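Local coordinates for protein D-threo-3-hydroxyaspartate dehydratase (Delftia, PDB 3WQC) that uses pyridoxal 5'-phosphate and a divalent metal ion to deaminate D-threo-3-hydroxyaspartate to oxaloacetate and ammonia, at residues L18-R29 and A263-T273; G246-V254 and I357-T365. All blocks are in the same frame, centred on the assembly; numbering follows the deposited sequence.

Contact 1: residues L18-R29 and A263-T273; sequences LDTPAAVIDLDR and AEDVALSVLAT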
loop_
_atom_site.group_PDB
_atom_site.type_symbol
_atom_site.label_atom_id
_atom_site.label_comp_id
_atom_site.label_asym_id
_atom_site.label_seq_id
_atom_site.Cartn_x
_atom_site.Cartn_y
_atom_site.Cartn_z
ATOM N N LEU B 18 15.200 15.291 7.266
ATOM C CA LEU B 18 14.414 14.044 7.304
ATOM C C LEU B 18 15.088 12.903 6.534
ATOM O O LEU B 18 15.746 13.149 5.477
ATOM C CB LEU B 18 13.058 14.290 6.618
ATOM C CG LEU B 18 12.024 15.050 7.486
ATOM C CD1 LEU B 18 10.810 15.368 6.650
ATOM C CD2 LEU B 18 11.662 14.344 8.819
ATOM N N ASP B 19 14.923 11.673 6.982
ATOM C CA ASP B 19 15.243 10.567 6.066
ATOM C C ASP B 19 14.138 10.470 5.012
ATOM O O ASP B 19 13.005 11.038 5.191
ATOM C CB ASP B 19 15.316 9.273 6.863
ATOM C CG ASP B 19 15.997 8.094 6.080
ATOM O OD1 ASP B 19 16.691 8.355 5.038
ATOM O OD2 ASP B 19 15.857 6.906 6.529
ATOM N N THR B 20 14.483 9.855 3.881
ATOM C CA THR B 20 13.536 9.676 2.786
ATOM C C THR B 20 13.359 8.161 2.539
ATOM O O THR B 20 14.229 7.331 2.861
ATOM C CB THR B 20 14.100 10.287 1.497
ATOM O OG1 THR B 20 15.418 9.793 1.240
ATOM C CG2 THR B 20 14.103 11.809 1.627
ATOM N N PRO B 21 12.188 7.740 2.083
ATOM C CA PRO B 21 11.051 8.625 1.736
ATOM C C PRO B 21 10.258 9.095 2.967
ATOM O O PRO B 21 10.277 8.413 3.997
ATOM C CB PRO B 21 10.136 7.698 0.861
ATOM C CG PRO B 21 10.424 6.322 1.403
ATOM C CD PRO B 21 11.906 6.308 1.826
ATOM N N ALA B 22 9.540 10.215 2.819
ATOM C CA ALA B 22 8.694 10.743 3.907
ATOM C C ALA B 22 7.454 11.323 3.267
ATOM O O ALA B 22 7.500 11.893 2.138
ATOM C CB ALA B 22 9.438 11.851 4.665
ATOM N N ALA B 23 6.311 11.217 3.959
ATOM C CA ALA B 23 5.040 11.784 3.437
ATOM C C ALA B 23 4.875 13.188 4.057
ATOM O O ALA B 23 4.685 13.319 5.299
ATOM C CB ALA B 23 3.916 10.824 3.840
ATOM N N VAL B 24 4.921 14.217 3.224
ATOM C CA VAL B 24 4.999 15.575 3.718
ATOM C C VAL B 24 3.624 16.228 3.466
ATOM O O VAL B 24 3.132 16.218 2.300
ATOM C CB VAL B 24 6.089 16.335 2.922
ATOM C CG1 VAL B 24 6.048 17.823 3.327
ATOM C CG2 VAL B 24 7.469 15.686 3.261
ATOM N N ILE B 25 3.038 16.805 4.539
ATOM C CA ILE B 25 1.820 17.602 4.328
ATOM C C ILE B 25 2.230 19.100 4.354
ATOM O O ILE B 25 2.763 19.579 5.359
ATOM C CB ILE B 25 0.801 17.399 5.492
ATOM C CG1 ILE B 25 0.322 15.947 5.580
ATOM C CG2 ILE B 25 -0.425 18.344 5.269
ATOM C CD1 ILE B 25 -0.456 15.714 6.900
ATOM N N ASP B 26 1.936 19.803 3.241
ATOM C CA ASP B 26 2.157 21.258 3.194
ATOM C C ASP B 26 0.943 21.875 3.962
ATOM O O ASP B 26 -0.204 21.825 3.465
ATOM C CB ASP B 26 2.191 21.710 1.727
ATOM C CG ASP B 26 2.287 23.257 1.561
ATOM O OD1 ASP B 26 1.663 24.075 2.237
ATOM O OD2 ASP B 26 3.032 23.656 0.723
ATOM N N LEU B 27 1.153 22.290 5.210
ATOM C CA LEU B 27 0.033 22.739 6.057
ATOM C C LEU B 27 -0.720 23.904 5.466
ATOM O O LEU B 27 -1.953 23.970 5.635
ATOM C CB LEU B 27 0.467 23.070 7.490
ATOM C CG LEU B 27 0.949 21.798 8.251
ATOM C CD1 LEU B 27 1.606 22.242 9.548
ATOM C CD2 LEU B 27 -0.310 20.893 8.530
ATOM N N ASP B 28 -0.046 24.827 4.786
ATOM C CA ASP B 28 -0.772 25.975 4.228
ATOM C C ASP B 28 -1.732 25.512 3.119
ATOM O O ASP B 28 -2.894 25.980 3.062
ATOM C CB ASP B 28 0.248 27.029 3.729
ATOM C CG ASP B 28 0.963 27.823 4.948
ATOM O OD1 ASP B 28 0.960 27.437 6.185
ATOM O OD2 ASP B 28 1.564 28.873 4.649
ATOM N N ARG B 29 -1.279 24.550 2.252
ATOM C CA ARG B 29 -2.201 24.016 1.211
ATOM C C ARG B 29 -3.311 23.226 1.863
ATOM O O ARG B 29 -4.480 23.340 1.429
ATOM C CB ARG B 29 -1.477 23.074 0.265
ATOM C CG ARG B 29 -0.527 23.848 -0.648
ATOM C CD ARG B 29 0.161 22.895 -1.627
ATOM N NE ARG B 29 1.054 23.633 -2.554
ATOM C CZ ARG B 29 1.558 23.068 -3.664
ATOM N NH1 ARG B 29 1.227 21.799 -4.060
ATOM N NH2 ARG B 29 2.330 23.799 -4.445
ATOM N N ALA B 263 -2.757 20.936 -9.692
ATOM C CA ALA B 263 -1.632 20.279 -9.028
ATOM C C ALA B 263 -1.082 21.139 -7.841
ATOM O O ALA B 263 -0.684 20.584 -6.808
ATOM C CB ALA B 263 -0.542 19.964 -10.058
ATOM N N GLU B 264 -1.154 22.489 -7.948
ATOM C CA GLU B 264 -0.739 23.374 -6.885
ATOM C C GLU B 264 -1.631 23.306 -5.660
ATOM O O GLU B 264 -1.227 23.884 -4.613
ATOM C CB GLU B 264 -0.655 24.879 -7.316
ATOM C CG GLU B 264 0.101 25.223 -8.566
ATOM C CD GLU B 264 -0.835 25.250 -9.780
ATOM O OE1 GLU B 264 -1.317 26.365 -10.156
ATOM O OE2 GLU B 264 -1.092 24.144 -10.341
ATOM N N ASP B 265 -2.812 22.623 -5.740
ATOM C CA ASP B 265 -3.622 22.427 -4.516
ATOM C C ASP B 265 -3.271 21.133 -3.788
ATOM O O ASP B 265 -3.808 20.954 -2.661
ATOM C CB ASP B 265 -5.151 22.405 -4.860
ATOM C CG ASP B 265 -5.565 23.635 -5.664
ATOM O OD1 ASP B 265 -4.999 24.731 -5.398
ATOM O OD2 ASP B 265 -6.379 23.564 -6.619
ATOM N N VAL B 266 -2.372 20.298 -4.322
ATOM C CA VAL B 266 -2.109 18.982 -3.737
ATOM C C VAL B 266 -1.183 19.200 -2.546
ATOM O O VAL B 266 -0.057 19.730 -2.710
ATOM C CB VAL B 266 -1.510 18.036 -4.796
ATOM C CG1 VAL B 266 -1.128 16.669 -4.203
ATOM C CG2 VAL B 266 -2.484 17.797 -5.950
ATOM N N ALA B 267 -1.692 18.885 -1.352
ATOM C CA ALA B 267 -1.005 19.168 -0.088
ATOM C C ALA B 267 -0.072 18.039 0.336
ATOM O O ALA B 267 0.690 18.219 1.250
ATOM C CB ALA B 267 -2.037 19.579 0.990
ATOM N N LEU B 268 -0.211 16.852 -0.233
ATOM C CA LEU B 268 0.592 15.692 0.218
ATOM C C LEU B 268 1.615 15.400 -0.903
ATOM O O LEU B 268 1.261 15.335 -2.113
ATOM C CB LEU B 268 -0.327 14.459 0.343
ATOM C CG LEU B 268 0.370 13.152 0.733
ATOM C CD1 LEU B 268 1.084 13.285 2.100
ATOM C CD2 LEU B 268 -0.651 11.990 0.672
ATOM N N SER B 269 2.887 15.264 -0.518
ATOM C CA SER B 269 3.886 14.865 -1.473
ATOM C C SER B 269 4.831 13.883 -0.751
ATOM O O SER B 269 4.880 13.877 0.508
ATOM C CB SER B 269 4.724 16.073 -2.053
ATOM O OG SER B 269 5.411 16.740 -1.002
ATOM N N VAL B 270 5.577 13.104 -1.520
ATOM C CA VAL B 270 6.516 12.142 -0.900
ATOM C C VAL B 270 7.914 12.721 -1.190
ATOM O O VAL B 270 8.338 12.837 -2.357
ATOM C CB VAL B 270 6.377 10.740 -1.474
ATOM C CG1 VAL B 270 7.491 9.814 -1.003
ATOM C CG2 VAL B 270 4.974 10.192 -1.111
ATOM N N LEU B 271 8.643 12.975 -0.143
ATOM C CA LEU B 271 10.045 13.447 -0.209
ATOM C C LEU B 271 10.914 12.249 -0.561
ATOM O O LEU B 271 10.771 11.215 0.066
ATOM C CB LEU B 271 10.406 13.979 1.192
ATOM C CG LEU B 271 11.799 14.698 1.296
ATOM C CD1 LEU B 271 11.791 16.013 0.499
ATOM C CD2 LEU B 271 12.079 14.912 2.788
ATOM N N ALA B 272 11.810 12.378 -1.579
ATOM C CA ALA B 272 12.587 11.264 -2.063
ATOM C C ALA B 272 13.982 11.753 -2.326
ATOM O O ALA B 272 14.148 12.936 -2.614
ATOM C CB ALA B 272 11.967 10.703 -3.369
ATOM N N THR B 273 14.934 10.858 -2.296
ATOM C CA THR B 273 16.312 11.168 -2.679
ATOM C C THR B 273 16.713 10.450 -3.947
ATOM O O THR B 273 16.385 9.226 -4.122
ATOM C CB THR B 273 17.285 10.695 -1.529
ATOM O OG1 THR B 273 16.982 11.445 -0.352
ATOM C CG2 THR B 273 18.748 10.990 -1.842
HETATM O O HOH W 1 3.758 18.335 0.419
#
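R29 reaches from the first turn of helix 27-44 across residues A263-A267. Its CB rests on the CB of A267 at 3.6 Å; CG comes near E264 O, and CD, on a chain extended from CG to NE (chi2 -178°, chi3 178°), lies between the carbonyl oxygens of E264 and V266. E264 O sits over the centre of one guanidinium face, 2.9 Å from the guanidinium plane, while NH1 donates almost in that plane to V266 O at 2.8 Å. With an alanine here, V266 O is likely to lose this donor and E264 O the flat group stacked over it. Nearby, D26 caps the helix, its OD1 accepting R29 N from above the carboxylate plane. Strand 22-26 pairs antiparallel with strand 268-273: V24 N gives S269 O a nearly straight 2.7 Å bond, and A22 and L271 exchange two more. A water joins V24 O to S269 OG, which R356 also holds. At the far end T273 OG1 donates to T20 OG1 at 2.8 Å, and D287 binds T20 OG1 too. T20 CG2 touches L271 CG, the two side chains crossing at about a right angle. Such strand pairing belongs to the beta domain of alanine racemase-like (fold-type III) PLP enzymes.

Contact 2: residues G246-V254 and I357-T365; sequences GVYVFFDLV and ILPNHACAT. With MG (magnesium ion), chain K; PLP (pyridoxal-5'-phosphate), chain J.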
loop_
_atom_site.group_PDB
_atom_site.type_symbol
_atom_site.label_atom_id
_atom_site.label_comp_id
_atom_site.label_asym_id
_atom_site.label_seq_id
_atom_site.Cartn_x
_atom_site.Cartn_y
_atom_site.Cartn_z
ATOM N N GLY B 246 -13.642 13.305 1.759
ATOM C CA GLY B 246 -12.380 12.992 2.509
ATOM C C GLY B 246 -11.133 13.395 1.741
ATOM O O GLY B 246 -10.237 14.002 2.361
ATOM N N VAL B 247 -10.975 12.994 0.477
ATOM C CA VAL B 247 -9.645 13.136 -0.182
ATOM C C VAL B 247 -9.349 14.613 -0.356
ATOM O O VAL B 247 -8.159 14.966 -0.455
ATOM C CB VAL B 247 -9.553 12.375 -1.513
ATOM C CG1 VAL B 247 -10.449 12.998 -2.627
ATOM C CG2 VAL B 247 -8.084 12.223 -1.921
ATOM N N TYR B 248 -10.363 15.475 -0.415
ATOM C CA TYR B 248 -10.142 16.927 -0.605
ATOM C C TYR B 248 -9.139 17.509 0.389
ATOM O O TYR B 248 -8.576 18.584 0.111
ATOM C CB TYR B 248 -11.506 17.683 -0.479
ATOM C CG TYR B 248 -11.853 17.886 0.983
ATOM C CD1 TYR B 248 -12.486 16.892 1.757
ATOM C CD2 TYR B 248 -11.531 19.108 1.652
ATOM C CE1 TYR B 248 -12.739 17.056 3.109
ATOM C CE2 TYR B 248 -11.745 19.252 2.995
ATOM C CZ TYR B 248 -12.401 18.291 3.725
ATOM O OH TYR B 248 -12.659 18.457 5.062
ATOM N N VAL B 249 -8.988 16.958 1.576
ATOM C CA VAL B 249 -8.134 17.548 2.571
ATOM C C VAL B 249 -6.721 17.720 2.000
ATOM O O VAL B 249 -6.036 18.771 2.297
ATOM C CB VAL B 249 -8.189 16.772 3.937
ATOM C CG1 VAL B 249 -7.548 15.357 3.858
ATOM C CG2 VAL B 249 -7.525 17.568 5.082
ATOM N N PHE B 250 -6.294 16.728 1.198
ATOM C CA PHE B 250 -4.994 16.833 0.515
ATOM C C PHE B 250 -5.061 17.041 -0.969
ATOM O O PHE B 250 -4.115 17.610 -1.575
ATOM C CB PHE B 250 -4.125 15.553 0.779
ATOM C CG PHE B 250 -3.913 15.268 2.262
ATOM C CD1 PHE B 250 -3.704 16.319 3.228
ATOM C CD2 PHE B 250 -3.839 13.940 2.688
ATOM C CE1 PHE B 250 -3.459 16.016 4.593
ATOM C CE2 PHE B 250 -3.562 13.650 4.036
ATOM C CZ PHE B 250 -3.408 14.669 4.985
ATOM N N PHE B 251 -6.096 16.509 -1.637
ATOM C CA PHE B 251 -6.135 16.332 -3.063
ATOM C C PHE B 251 -4.994 15.435 -3.582
ATOM O O PHE B 251 -4.177 14.952 -2.767
ATOM C CB PHE B 251 -6.216 17.690 -3.876
ATOM C CG PHE B 251 -7.534 18.402 -3.686
ATOM C CD1 PHE B 251 -8.719 17.793 -4.152
ATOM C CD2 PHE B 251 -7.586 19.674 -3.111
ATOM C CE1 PHE B 251 -9.949 18.491 -4.099
ATOM C CE2 PHE B 251 -8.828 20.364 -3.020
ATOM C CZ PHE B 251 -9.983 19.758 -3.534
ATOM N N ASP B 252 -4.994 15.188 -4.883
ATOM C CA ASP B 252 -4.050 14.301 -5.531
ATOM C C ASP B 252 -4.177 14.433 -7.010
ATOM O O ASP B 252 -4.972 15.301 -7.498
ATOM C CB ASP B 252 -4.192 12.846 -5.008
ATOM C CG ASP B 252 -5.584 12.255 -5.287
ATOM O OD1 ASP B 252 -6.197 12.696 -6.304
ATOM O OD2 ASP B 252 -6.055 11.383 -4.520
ATOM N N LEU B 253 -3.381 13.679 -7.780
ATOM C CA LEU B 253 -3.399 13.871 -9.223
ATOM C C LEU B 253 -4.638 13.285 -9.911
ATOM O O LEU B 253 -5.092 13.796 -10.938
ATOM C CB LEU B 253 -2.167 13.239 -9.873
ATOM C CG LEU B 253 -0.847 13.960 -9.400
ATOM C CD1 LEU B 253 0.324 13.065 -9.835
ATOM C CD2 LEU B 253 -0.776 15.348 -10.047
ATOM N N VAL B 254 -5.233 12.246 -9.309
ATOM C CA VAL B 254 -6.542 11.747 -9.827
ATOM C C VAL B 254 -7.575 12.901 -9.701
ATOM O O VAL B 254 -8.307 13.144 -10.671
ATOM C CB VAL B 254 -6.987 10.504 -9.036
ATOM C CG1 VAL B 254 -8.486 10.248 -9.191
ATOM C CG2 VAL B 254 -6.182 9.331 -9.578
ATOM N N ILE B 357 7.335 14.079 -4.636
ATOM C CA ILE B 357 6.533 13.419 -5.677
ATOM C C ILE B 357 5.056 13.548 -5.335
ATOM O O ILE B 357 4.632 13.221 -4.192
ATOM C CB ILE B 357 6.866 11.908 -5.795
ATOM C CG1 ILE B 357 8.410 11.590 -5.788
ATOM C CG2 ILE B 357 6.080 11.223 -6.883
ATOM C CD1 ILE B 357 9.088 12.255 -6.978
ATOM N N LEU B 358 4.262 14.128 -6.240
ATOM C CA LEU B 358 2.820 14.195 -5.969
ATOM C C LEU B 358 2.196 12.839 -6.294
ATOM O O LEU B 358 2.468 12.262 -7.353
ATOM C CB LEU B 358 2.108 15.276 -6.859
ATOM C CG LEU B 358 2.679 16.715 -6.696
ATOM C CD1 LEU B 358 1.931 17.644 -7.697
ATOM C CD2 LEU B 358 2.563 17.125 -5.229
ATOM N N PRO B 359 1.272 12.371 -5.423
ATOM C CA PRO B 359 0.734 11.027 -5.570
ATOM C C PRO B 359 -0.449 10.933 -6.559
ATOM O O PRO B 359 -1.207 11.934 -6.723
ATOM C CB PRO B 359 0.165 10.748 -4.171
ATOM C CG PRO B 359 -0.237 12.115 -3.661
ATOM C CD PRO B 359 0.858 13.046 -4.186
ATOM N N ASN B 360 -0.659 9.744 -7.141
ATOM C CA ASN B 360 -1.911 9.469 -7.858
ATOM C C ASN B 360 -3.105 9.589 -6.872
ATOM O O ASN B 360 -4.085 10.287 -7.250
ATOM C CB ASN B 360 -1.963 8.027 -8.401
ATOM C CG ASN B 360 -1.108 7.857 -9.688
ATOM O OD1 ASN B 360 -1.694 7.625 -10.752
ATOM N ND2 ASN B 360 0.218 7.995 -9.646
ATOM N N HIS B 361 -3.046 8.975 -5.691
ATOM C CA HIS B 361 -4.196 8.798 -4.871
ATOM C C HIS B 361 -3.779 9.037 -3.461
ATOM O O HIS B 361 -2.999 8.236 -2.873
ATOM C CB HIS B 361 -4.727 7.374 -5.076
ATOM C CG HIS B 361 -5.985 7.071 -4.345
ATOM N ND1 HIS B 361 -6.562 5.810 -4.421
ATOM C CD2 HIS B 361 -6.830 7.865 -3.614
ATOM C CE1 HIS B 361 -7.752 5.788 -3.714
ATOM N NE2 HIS B 361 -7.951 7.044 -3.217
ATOM N N ALA B 362 -4.186 10.175 -2.870
ATOM C CA ALA B 362 -3.663 10.542 -1.523
ATOM C C ALA B 362 -3.993 9.466 -0.477
ATOM O O ALA B 362 -3.139 9.130 0.368
ATOM C CB ALA B 362 -4.226 11.909 -1.064
ATOM N N CYS B 363 -5.172 8.838 -0.561
ATOM C CA CYS B 363 -5.586 7.874 0.493
ATOM C C CYS B 363 -4.641 6.669 0.433
ATOM O O CYS B 363 -4.348 6.051 1.443
ATOM C CB CYS B 363 -7.025 7.367 0.155
ATOM S SG CYS B 363 -8.148 8.784 -0.249
ATOM N N ALA B 364 -4.280 6.263 -0.802
ATOM C CA ALA B 364 -3.436 5.043 -0.974
ATOM C C ALA B 364 -1.999 5.335 -0.566
ATOM O O ALA B 364 -1.341 4.584 0.177
ATOM C CB ALA B 364 -3.503 4.597 -2.418
ATOM N N THR B 365 -1.453 6.524 -0.993
ATOM C CA THR B 365 -0.040 6.859 -0.607
ATOM C C THR B 365 0.031 7.078 0.879
ATOM O O THR B 365 0.988 6.544 1.513
ATOM C CB THR B 365 0.408 8.135 -1.357
ATOM O OG1 THR B 365 0.374 7.862 -2.777
ATOM C CG2 THR B 365 1.777 8.626 -0.863
HETATM MG MG MG K . -9.652 7.734 -2.102
HETATM N N1 PLP J . -18.411 8.309 1.659
HETATM C C2 PLP J . -18.041 7.013 1.622
HETATM C C2A PLP J . -19.024 5.919 1.970
HETATM C C3 PLP J . -16.682 6.689 1.260
HETATM O O3 PLP J . -16.315 5.417 1.249
HETATM C C4 PLP J . -15.794 7.773 0.928
HETATM C C4A PLP J . -14.439 7.464 0.608
HETATM C C5 PLP J . -16.277 9.114 0.997
HETATM C C6 PLP J . -17.628 9.331 1.301
HETATM C C5A PLP J . -15.387 10.283 0.654
HETATM O O4P PLP J . -15.079 10.241 -0.815
HETATM P P PLP J . -13.848 11.132 -1.322
HETATM O O1P PLP J . -14.092 12.454 -0.695
HETATM O O2P PLP J . -14.037 11.151 -2.798
HETATM O O3P PLP J . -12.584 10.551 -0.835
HETATM O O HOH W 2 -11.524 8.296 -1.322
HETATM O O HOH W 3 -10.853 6.828 -3.739
HETATM O O HOH W 4 -9.912 5.811 -1.260
HETATM O O HOH W 5 -9.740 9.450 -3.227
#
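The metal site beside the cofactor phosphate is built where the segment G246-V254 meets the turn leading into helix 362-366. H361 NE2 and C363 SG bind the magnesium ion at 2.1 and 2.6 Å; four waters complete its surroundings, and one of them donates to O3P of pyridoxal phosphate, bridging ion and cofactor. The imidazole is directed there with CG anti to its backbone N (chi1 -176°), and D296 holds the other ring nitrogen, ND1. G246 N grips phosphate O1P at 2.6 Å and V247 N donates to O3P, so two successive backbone N-H groups hold the phosphate. V247 CG2 packs against C363 SG at 3.8 Å and also against the CB of A362, which lies at the edge of the F250 ring. This is the phosphate-binding side of the alanine racemase-like barrel, joined here to the C-terminal beta domain. D252 connects the two: OD2 accepts A362 N at 2.8 Å through its anti lone pair, just past N-cap residue H361, while OD1 caps M255 N of helix 253-258. With chi1 at 61°, its carboxylate sits between its own N and carbonyl carbon and serves both helix starts. Beside it L253 N bonds P359 O nearly along the C=O axis, and V254 N donates to N360 O. The L253 and L358 side chains cross at about a right angle, CG against CB, with L253 CD1 3.4 Å from L358 O.

In the fold
The centres of contacts 1 and 2 lie about 11 Å apart, and their segments alternate along the chain: 18-29, 246-254, 263-273, 357-365. Helix 253-258 leads from contact 2 into strand 268-278 of contact 1, and that strand neighbours strand 354-358 in the mixed sheet. The two contacts touch directly, with probable backbone hydrogen bonds from A267 N to F250 O and from I357 N to V270 O. Contact 1 thus joins the N-terminal strand to the beta domain away from the annotated sites, whereas contact 2 carries the same sheet toward the metal and cofactor at the barrel. Both also reach the second subunit, which places this domain junction near the interface.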